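Side-chain contacts in carbohydrate kinase (Agrobacterium tumefaciens, PDB 2NWH), which probably transfers a phosphate group from ATP to a hydroxyl of a sugar or related substrate, as other pfkB-family kinases of ribokinase type do: residues Ala46-Arg51 and Ala253-Ala258; Val247-Gly252 and Ile284-Ser289; Gly278-Ala283 and Glu302-Leu307. One frame throughout, in Å; residues are numbered along the deposited sequence. Where two conformers were deposited one is given.

Contact 1 (Ala46-Arg51 and Ala253-Ala258); sequences ARNLSR and AGDAMA
Asn48 reaches from helix 41-51 to Asp255 at the start of helix 255-266, and its ND2 does nearly all the touching. Two hydrogen bonds cross the gap. ND2 gives the firmer one to Asp255 OD2 at 3.1 Å; the acceptor lies in the amide plane, whereas the amide comes to the carboxylate on its anti side, 23° out of plane. The second, a weak bond, runs 3.3 Å from ND2 to the carbonyl oxygen Asp255 O. Asp255 CG stands between its backbone N and carbonyl carbon (chi1 49°), which keeps the carboxylate close to the helix start, where OD2 and O can both meet Asn48 ND2. One amide nitrogen thus holds both the side chain and the main chain of the same residue, a double grip that suits asparagine, with its two N-H groups. Ser259 joins in: its OG is bonded to Asp255 O and weakly to Asn48 ND2.

Ala253, Gly254 and Asp255 are the last three residues of the Gly-Ala-Gly-Asp signature of pfkB kinases, in which the aspartate serves relatives as catalytic base and the helix start faces the transferred phosphate; Asp255 probably has the same role. Gly254, the N-cap, takes up a backbone conformation (phi 128°) in which a side chain would press on the preceding carbonyl, so glycine fits the turn.

Within helix 41-51 the amide oxygen is held too: Arg51 NH1 makes a weak, bent bond to Asn48 OD1 at 3.0 Å, with that oxygen at the edge of the guanidinium and in its plane. Arg47 CB lies 3.5 Å above one face of the Arg51 guanidinium plane, toward its rim.

Beyond the hydrogen bonds the contact is slight: Ala256 CB lies 4.3 Å from Asn48 ND2, its small methyl letting the helices come close, while Ser293 and Leu296 also touch the asparagine side chain.

Contact 2 (Val247-Gly252 and Ile284-Ser289); sequences VKDVTG and ITVQSS. With NA (sodium ion), chain E.
Val286 rests its two methyls against a sodium-binding turn, although no polar bond joins the two segments and every protein ligand of the ion comes from Val247-Gly252. CG2 of the valine meets two oxygens of Asp249, lying 3.8 Å from the carboxylate OD2 and 3.8 Å from the backbone O. CG1 is turned to the next part of the turn, 3.8 Å from Thr251 O. CG1 stands anti to the carbonyl carbon of Val286 (chi1 -63°) and CG2 between that carbon and the backbone N, which sets one methyl before Thr251 O and the other before Asp249; a beta-branched residue can touch two carbonyls of the turn at once.

The sodium ion is gripped by two residues, each giving two oxygens. Asp249 binds through both carboxylate oxygens, OD1 at 2.3 Å and OD2 at 2.6 Å from the ion. Thr251 adds its backbone O at 2.4 Å and its hydroxyl OG1 at 2.6 Å from the sodium. That hydroxyl is also hydrogen-bonded to Gly224 O, which fixes its rotation, so threonine serves the ion and a neighbouring loop together.

Asp249 has a further task: OD1 accepts the backbone N of Thr251 at 3.1 Å, the donor coming from above the carboxylate plane. This closes an Asx turn that brings the two ligand residues together at the ion. An aspartate and the carbonyl two residues later, just ahead of the Gly-Ala-Gly-Asp signature, are the hallmark of the monovalent-cation site of ribokinase-like enzymes, and the sodium site here is consistent with it.

Contact 3 (Gly278-Ala283 and Glu302-Leu307); sequences GAAAAA and EAMLGL
Met304 packs lengthwise against Ala280 and Ala283, which lie three residues apart on one side of helix 271-286. Its CB starts 4.3 Å from Ala280 CB. CG then goes anti to the backbone N (chi1 -179°), which carries it toward the other helix until it lies 3.8 Å from Ala280 O and 4.0 Å from Ala283 CB. Rotation about CB-CG (chi2 68°) and then about CG-SD (chi3 91°) bends the chain to run along helix 271-286 instead of straight into it. SD passes 4.2 Å from Ala283 CB and carries the tip onward. The terminal CE comes to 3.9 Å from Ala283 CB and 3.8 Å from the carbonyl carbon Ala283 C. Met304 was modelled in two conformers, so this last placement holds for one of them. An unbranched methionine can bend to lie along the shallow surface left by two alanines.

The contact joins the last two helices of the ribokinase-type alpha/beta fold, 271-286 and 298-305, which lie together toward the C-terminal end of the chain. Segment Gly278-Ala283 is one glycine and five alanines, and these small residues allow close approach: the CA atoms of Ala280 and Leu305 are only 5.3 Å apart.

Leu305 completes the apolar patch. Its CA-CB bond does not aim at the partner helix, but the branch CD1 returns to meet Ala280 CB at 4.1 Å. The alanine methyl is therefore set between two longer side chains, with Met304 CB on it as well. Beyond the pair, Ile284 and Gln287 also touch Met304, and Arg276, one turn before Ala280, packs on Leu305.

Overall arrangement
Helix 255-266, used by contact 1, and helix 271-286, used by contacts 2 and 3, follow each other in the chain and pack together: Ala256 CB of contact 1 lies 3.5 Å from Thr285 CG2 of contact 2. The centres of contacts 2 and 3 are about 9 Å apart, and Val247 N probably bonds to Leu307 O at 3.0 Å, tying the sodium-site loop to segment Glu302-Leu307. Contact 1 is farther off, its centre about 14 Å from that of contact 2 and 13 Å from that of contact 3. Its Asp255 probably belongs to the active site, while the sodium ion sits about 10 Å from the side chain of Ala256.

Contact 1 (Ala46-Arg51 and Ala253-Ala258)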
loop_
_atom_site.group_PDB
_atom_site.type_symbol
_atom_site.label_atom_id
_atom_site.label_comp_id
_atom_site.label_asym_id
_atom_site.label_seq_id
_atom_site.Cartn_x
_atom_site.Cartn_y
_atom_site.Cartn_z
ATOM N N ALA A 46 5.657 1.081 3.020
ATOM C CA ALA A 46 6.724 1.072 4.038
ATOM C C ALA A 46 7.660 2.225 3.785
ATOM O O ALA A 46 7.998 2.941 4.729
ATOM C CB ALA A 46 7.535 -0.243 4.006
ATOM N N ARG A 47 8.118 2.367 2.544
ATOM C CA ARG A 47 8.976 3.498 2.179
ATOM C C ARG A 47 8.285 4.786 2.511
ATOM O O ARG A 47 8.924 5.693 3.057
ATOM C CB ARG A 47 9.325 3.443 0.683
ATOM C CG ARG A 47 10.313 2.287 0.369
ATOM C CD ARG A 47 10.931 2.495 -0.994
ATOM N NE ARG A 47 9.965 2.405 -2.103
ATOM C CZ ARG A 47 10.298 2.357 -3.394
ATOM N NH1 ARG A 47 11.580 2.496 -3.735
ATOM N NH2 ARG A 47 9.349 2.257 -4.338
ATOM N N ASN A 48 7.006 4.889 2.182
ATOM C CA ASN A 48 6.298 6.164 2.421
ATOM C C ASN A 48 6.242 6.503 3.891
ATOM O O ASN A 48 6.461 7.659 4.270
ATOM C CB ASN A 48 4.877 6.159 1.844
ATOM C CG ASN A 48 4.868 6.082 0.319
ATOM O OD1 ASN A 48 5.888 6.303 -0.314
ATOM N ND2 ASN A 48 3.709 5.771 -0.264
ATOM N N LEU A 49 5.915 5.510 4.726
ATOM C CA LEU A 49 5.861 5.730 6.163
ATOM C C LEU A 49 7.200 6.146 6.719
ATOM O O LEU A 49 7.272 7.012 7.603
ATOM C CB LEU A 49 5.330 4.467 6.886
ATOM C CG LEU A 49 3.838 4.278 6.601
ATOM C CD1 LEU A 49 3.409 2.780 6.798
ATOM C CD2 LEU A 49 2.991 5.278 7.418
ATOM N N SER A 50 8.272 5.541 6.226
ATOM C CA SER A 50 9.634 5.971 6.625
ATOM C C SER A 50 9.945 7.435 6.240
ATOM O O SER A 50 10.481 8.245 7.051
ATOM C CB SER A 50 10.665 4.978 6.074
ATOM O OG SER A 50 11.962 5.297 6.534
ATOM N N ARG A 51 9.549 7.790 5.032
ATOM C CA ARG A 51 9.672 9.187 4.534
ATOM C C ARG A 51 8.921 10.194 5.377
ATOM O O ARG A 51 9.312 11.364 5.426
ATOM C CB ARG A 51 9.130 9.262 3.107
ATOM C CG ARG A 51 10.136 8.681 2.093
ATOM C CD ARG A 51 9.476 8.433 0.744
ATOM N NE ARG A 51 10.429 7.729 -0.124
ATOM C CZ ARG A 51 10.085 6.823 -1.015
ATOM N NH1 ARG A 51 8.799 6.522 -1.171
ATOM N NH2 ARG A 51 11.031 6.235 -1.767
ATOM N N ALA A 253 -1.868 5.432 -6.925
ATOM C CA ALA A 253 -1.705 3.970 -6.865
ATOM C C ALA A 253 -2.287 3.353 -5.586
ATOM O O ALA A 253 -2.750 2.206 -5.610
ATOM C CB ALA A 253 -0.243 3.606 -7.012
ATOM N N GLY A 254 -2.257 4.110 -4.484
ATOM C CA GLY A 254 -2.898 3.718 -3.235
ATOM C C GLY A 254 -1.975 3.777 -2.035
ATOM O O GLY A 254 -2.434 3.968 -0.898
ATOM N N ASP A 255 -0.677 3.614 -2.293
ATOM C CA ASP A 255 0.350 3.646 -1.261
ATOM C C ASP A 255 0.408 4.971 -0.514
ATOM O O ASP A 255 0.677 5.002 0.700
ATOM C CB ASP A 255 1.762 3.267 -1.815
ATOM C CG ASP A 255 2.173 4.034 -3.125
ATOM O OD1 ASP A 255 1.488 3.861 -4.155
ATOM O OD2 ASP A 255 3.214 4.751 -3.151
ATOM N N ALA A 256 0.227 6.066 -1.254
ATOM C CA ALA A 256 0.470 7.366 -0.715
ATOM C C ALA A 256 -0.698 7.770 0.195
ATOM O O ALA A 256 -0.484 8.246 1.282
ATOM C CB ALA A 256 0.713 8.395 -1.871
ATOM N N MET A 257 -1.930 7.604 -0.262
ATOM C CA MET A 257 -3.111 7.862 0.553
ATOM C C MET A 257 -3.003 7.080 1.887
ATOM O O MET A 257 -3.118 7.639 3.007
ATOM C CB MET A 257 -4.336 7.421 -0.264
ATOM C CG MET A 257 -5.649 7.233 0.498
ATOM S SD MET A 257 -6.412 8.797 0.955
ATOM C CE MET A 257 -6.241 8.707 2.716
ATOM N N ALA A 258 -2.755 5.776 1.754
ATOM C CA ALA A 258 -2.660 4.881 2.923
ATOM C C ALA A 258 -1.612 5.412 3.877
ATOM O O ALA A 258 -1.875 5.592 5.080
ATOM C CB ALA A 258 -2.315 3.421 2.484
#

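Contact 2 (Val247-Gly252 and Ile284-Ser289)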
loop_
_atom_site.group_PDB
_atom_site.type_symbol
_atom_site.label_atom_id
_atom_site.label_comp_id
_atom_site.label_asym_id
_atom_site.label_seq_id
_atom_site.Cartn_x
_atom_site.Cartn_y
_atom_site.Cartn_z
ATOM N N VAL A 247 -6.433 21.459 -5.139
ATOM C CA VAL A 247 -5.868 20.347 -5.899
ATOM C C VAL A 247 -6.996 19.427 -6.414
ATOM O O VAL A 247 -7.898 19.021 -5.642
ATOM C CB VAL A 247 -4.721 19.609 -5.117
ATOM C CG1 VAL A 247 -5.226 19.000 -3.793
ATOM C CG2 VAL A 247 -4.028 18.555 -6.001
ATOM N N LYS A 248 -6.944 19.157 -7.726
ATOM C CA LYS A 248 -8.002 18.449 -8.461
ATOM C C LYS A 248 -7.811 16.935 -8.553
ATOM O O LYS A 248 -8.652 16.241 -9.130
ATOM C CB LYS A 248 -8.144 19.017 -9.880
ATOM C CG LYS A 248 -8.165 20.523 -9.962
ATOM C CD LYS A 248 -9.367 21.112 -9.248
ATOM C CE LYS A 248 -9.595 22.588 -9.665
ATOM N NZ LYS A 248 -8.340 23.413 -9.635
ATOM N N ASP A 249 -6.698 16.431 -8.020
ATOM C CA ASP A 249 -6.453 14.986 -7.925
ATOM C C ASP A 249 -5.744 14.699 -6.618
ATOM O O ASP A 249 -4.629 15.175 -6.390
ATOM C CB ASP A 249 -5.610 14.481 -9.108
ATOM C CG ASP A 249 -5.620 12.949 -9.239
ATOM O OD1 ASP A 249 -6.189 12.243 -8.368
ATOM O OD2 ASP A 249 -5.035 12.426 -10.219
ATOM N N VAL A 250 -6.420 13.924 -5.775
ATOM C CA VAL A 250 -5.942 13.521 -4.456
ATOM C C VAL A 250 -5.951 11.975 -4.314
ATOM O O VAL A 250 -6.082 11.420 -3.211
ATOM C CB VAL A 250 -6.812 14.197 -3.361
ATOM C CG1 VAL A 250 -6.631 15.739 -3.403
ATOM C CG2 VAL A 250 -8.326 13.812 -3.526
ATOM N N THR A 251 -5.809 11.282 -5.442
ATOM C CA THR A 251 -5.787 9.806 -5.438
ATOM C C THR A 251 -4.598 9.263 -6.273
ATOM O O THR A 251 -4.294 9.783 -7.361
ATOM C CB THR A 251 -7.122 9.219 -5.965
ATOM O OG1 THR A 251 -7.319 9.642 -7.328
ATOM C CG2 THR A 251 -8.304 9.708 -5.113
ATOM N N GLY A 252 -3.941 8.214 -5.779
ATOM C CA GLY A 252 -2.877 7.569 -6.543
ATOM C C GLY A 252 -3.010 6.070 -6.636
ATOM O O GLY A 252 -4.115 5.497 -6.459
ATOM N N ILE A 284 0.563 14.864 -3.822
ATOM C CA ILE A 284 1.972 15.139 -4.040
ATOM C C ILE A 284 2.496 14.181 -5.105
ATOM O O ILE A 284 3.256 14.591 -5.950
ATOM C CB ILE A 284 2.785 14.970 -2.758
ATOM C CG1 ILE A 284 2.529 16.167 -1.824
ATOM C CG2 ILE A 284 4.336 14.765 -3.033
ATOM C CD1 ILE A 284 2.987 15.845 -0.362
ATOM N N THR A 285 2.072 12.936 -5.039
ATOM C CA THR A 285 2.593 11.865 -5.943
ATOM C C THR A 285 2.030 11.967 -7.357
ATOM O O THR A 285 2.497 11.278 -8.269
ATOM C CB THR A 285 2.294 10.444 -5.396
ATOM O OG1 THR A 285 0.885 10.140 -5.476
ATOM C CG2 THR A 285 2.801 10.315 -3.945
ATOM N N VAL A 286 1.009 12.798 -7.552
ATOM C CA VAL A 286 0.356 12.860 -8.880
ATOM C C VAL A 286 0.224 14.295 -9.393
ATOM O O VAL A 286 -0.442 14.535 -10.398
ATOM C CB VAL A 286 -1.017 12.148 -8.893
ATOM C CG1 VAL A 286 -0.858 10.652 -8.597
ATOM C CG2 VAL A 286 -2.014 12.828 -7.894
ATOM N N GLN A 287 0.895 15.237 -8.737
ATOM C CA GLN A 287 0.744 16.654 -9.138
ATOM C C GLN A 287 1.423 17.017 -10.478
ATOM O O GLN A 287 1.136 18.088 -11.060
ATOM C CB GLN A 287 1.224 17.594 -8.023
ATOM C CG GLN A 287 2.756 17.559 -7.843
ATOM C CD GLN A 287 3.212 18.581 -6.817
ATOM O OE1 GLN A 287 2.608 19.670 -6.704
ATOM N NE2 GLN A 287 4.274 18.254 -6.059
ATOM N N SER A 288 2.330 16.160 -10.960
ATOM C CA SER A 288 2.865 16.276 -12.354
ATOM C C SER A 288 3.122 14.891 -12.909
ATOM O O SER A 288 3.154 13.930 -12.149
ATOM C CB SER A 288 4.148 17.149 -12.433
ATOM O OG SER A 288 5.340 16.432 -12.044
ATOM N N SER A 289 3.320 14.791 -14.213
ATOM C CA SER A 289 3.795 13.560 -14.856
ATOM C C SER A 289 5.035 12.966 -14.190
ATOM O O SER A 289 5.292 11.768 -14.314
ATOM C CB SER A 289 4.124 13.814 -16.336
ATOM O OG SER A 289 2.917 14.069 -17.014
HETATM NA NA NA E . -5.676 10.154 -9.233
#

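Contact 3 (Gly278-Ala283 and Glu302-Leu307)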
loop_
_atom_site.group_PDB
_atom_site.type_symbol
_atom_site.label_atom_id
_atom_site.label_comp_id
_atom_site.label_asym_id
_atom_site.label_seq_id
_atom_site.Cartn_x
_atom_site.Cartn_y
_atom_site.Cartn_z
ATOM N N GLY A 278 -3.895 12.191 4.090
ATOM C CA GLY A 278 -3.812 11.146 3.077
ATOM C C GLY A 278 -4.015 11.745 1.691
ATOM O O GLY A 278 -3.283 11.429 0.736
ATOM N N ALA A 279 -5.008 12.620 1.563
ATOM C CA ALA A 279 -5.225 13.343 0.324
ATOM C C ALA A 279 -4.021 14.160 -0.086
ATOM O O ALA A 279 -3.686 14.153 -1.266
ATOM C CB ALA A 279 -6.446 14.243 0.396
ATOM N N ALA A 280 -3.397 14.866 0.873
ATOM C CA ALA A 280 -2.192 15.683 0.566
ATOM C C ALA A 280 -1.085 14.782 0.008
ATOM O O ALA A 280 -0.415 15.091 -1.009
ATOM C CB ALA A 280 -1.718 16.381 1.820
ATOM N N ALA A 281 -0.868 13.680 0.713
ATOM C CA ALA A 281 0.144 12.706 0.322
ATOM C C ALA A 281 -0.105 12.129 -1.087
ATOM O O ALA A 281 0.807 12.089 -1.899
ATOM C CB ALA A 281 0.276 11.614 1.397
ATOM N N ALA A 282 -1.337 11.734 -1.390
ATOM C CA ALA A 282 -1.699 11.258 -2.743
ATOM C C ALA A 282 -1.445 12.340 -3.838
ATOM O O ALA A 282 -0.789 12.054 -4.885
ATOM C CB ALA A 282 -3.192 10.811 -2.736
ATOM N N ALA A 283 -1.889 13.561 -3.550
ATOM C CA ALA A 283 -1.775 14.729 -4.478
ATOM C C ALA A 283 -0.322 14.993 -4.814
ATOM O O ALA A 283 0.001 15.303 -5.952
ATOM C CB ALA A 283 -2.416 16.001 -3.846
ATOM N N GLU A 302 2.937 18.885 4.647
ATOM C CA GLU A 302 2.668 20.194 5.242
ATOM C C GLU A 302 2.429 21.266 4.168
ATOM O O GLU A 302 1.485 22.050 4.279
ATOM C CB GLU A 302 3.856 20.561 6.147
ATOM C CG GLU A 302 3.733 21.810 7.014
ATOM C CD GLU A 302 5.080 22.147 7.744
ATOM O OE1 GLU A 302 6.164 22.125 7.083
ATOM O OE2 GLU A 302 5.049 22.433 8.957
ATOM N N ALA A 303 3.255 21.279 3.108
ATOM C CA ALA A 303 3.129 22.283 2.058
ATOM C C ALA A 303 1.883 22.087 1.153
ATOM O O ALA A 303 1.341 23.076 0.620
ATOM C CB ALA A 303 4.415 22.350 1.207
ATOM N N MET A 304 1.459 20.838 0.965
ATOM C CA MET A 304 0.339 20.553 0.063
ATOM C C MET A 304 -1.003 20.667 0.792
ATOM O O MET A 304 -2.022 20.955 0.168
ATOM C CB MET A 304 0.488 19.168 -0.599
ATOM C CG MET A 304 -0.643 18.800 -1.599
ATOM S SD MET A 304 -0.677 19.779 -3.124
ATOM C CE MET A 304 0.372 18.705 -4.154
ATOM N N LEU A 305 -0.978 20.479 2.106
ATOM C CA LEU A 305 -2.208 20.459 2.880
ATOM C C LEU A 305 -3.157 21.663 2.685
ATOM O O LEU A 305 -4.367 21.486 2.637
ATOM C CB LEU A 305 -1.902 20.223 4.358
ATOM C CG LEU A 305 -3.134 19.868 5.181
ATOM C CD1 LEU A 305 -3.644 18.458 4.716
ATOM C CD2 LEU A 305 -2.786 19.889 6.702
ATOM N N GLY A 306 -2.612 22.870 2.574
ATOM C CA GLY A 306 -3.445 24.074 2.387
ATOM C C GLY A 306 -4.239 24.060 1.070
ATOM O O GLY A 306 -5.197 24.808 0.892
ATOM N N LEU A 307 -3.838 23.192 0.149
ATOM C CA LEU A 307 -4.488 23.094 -1.160
ATOM C C LEU A 307 -5.519 21.974 -1.207
ATOM O O LEU A 307 -6.291 21.848 -2.181
ATOM C CB LEU A 307 -3.429 22.888 -2.243
ATOM C CG LEU A 307 -2.358 23.965 -2.442
ATOM C CD1 LEU A 307 -2.972 25.298 -2.792
ATOM C CD2 LEU A 307 -1.424 24.099 -1.233
#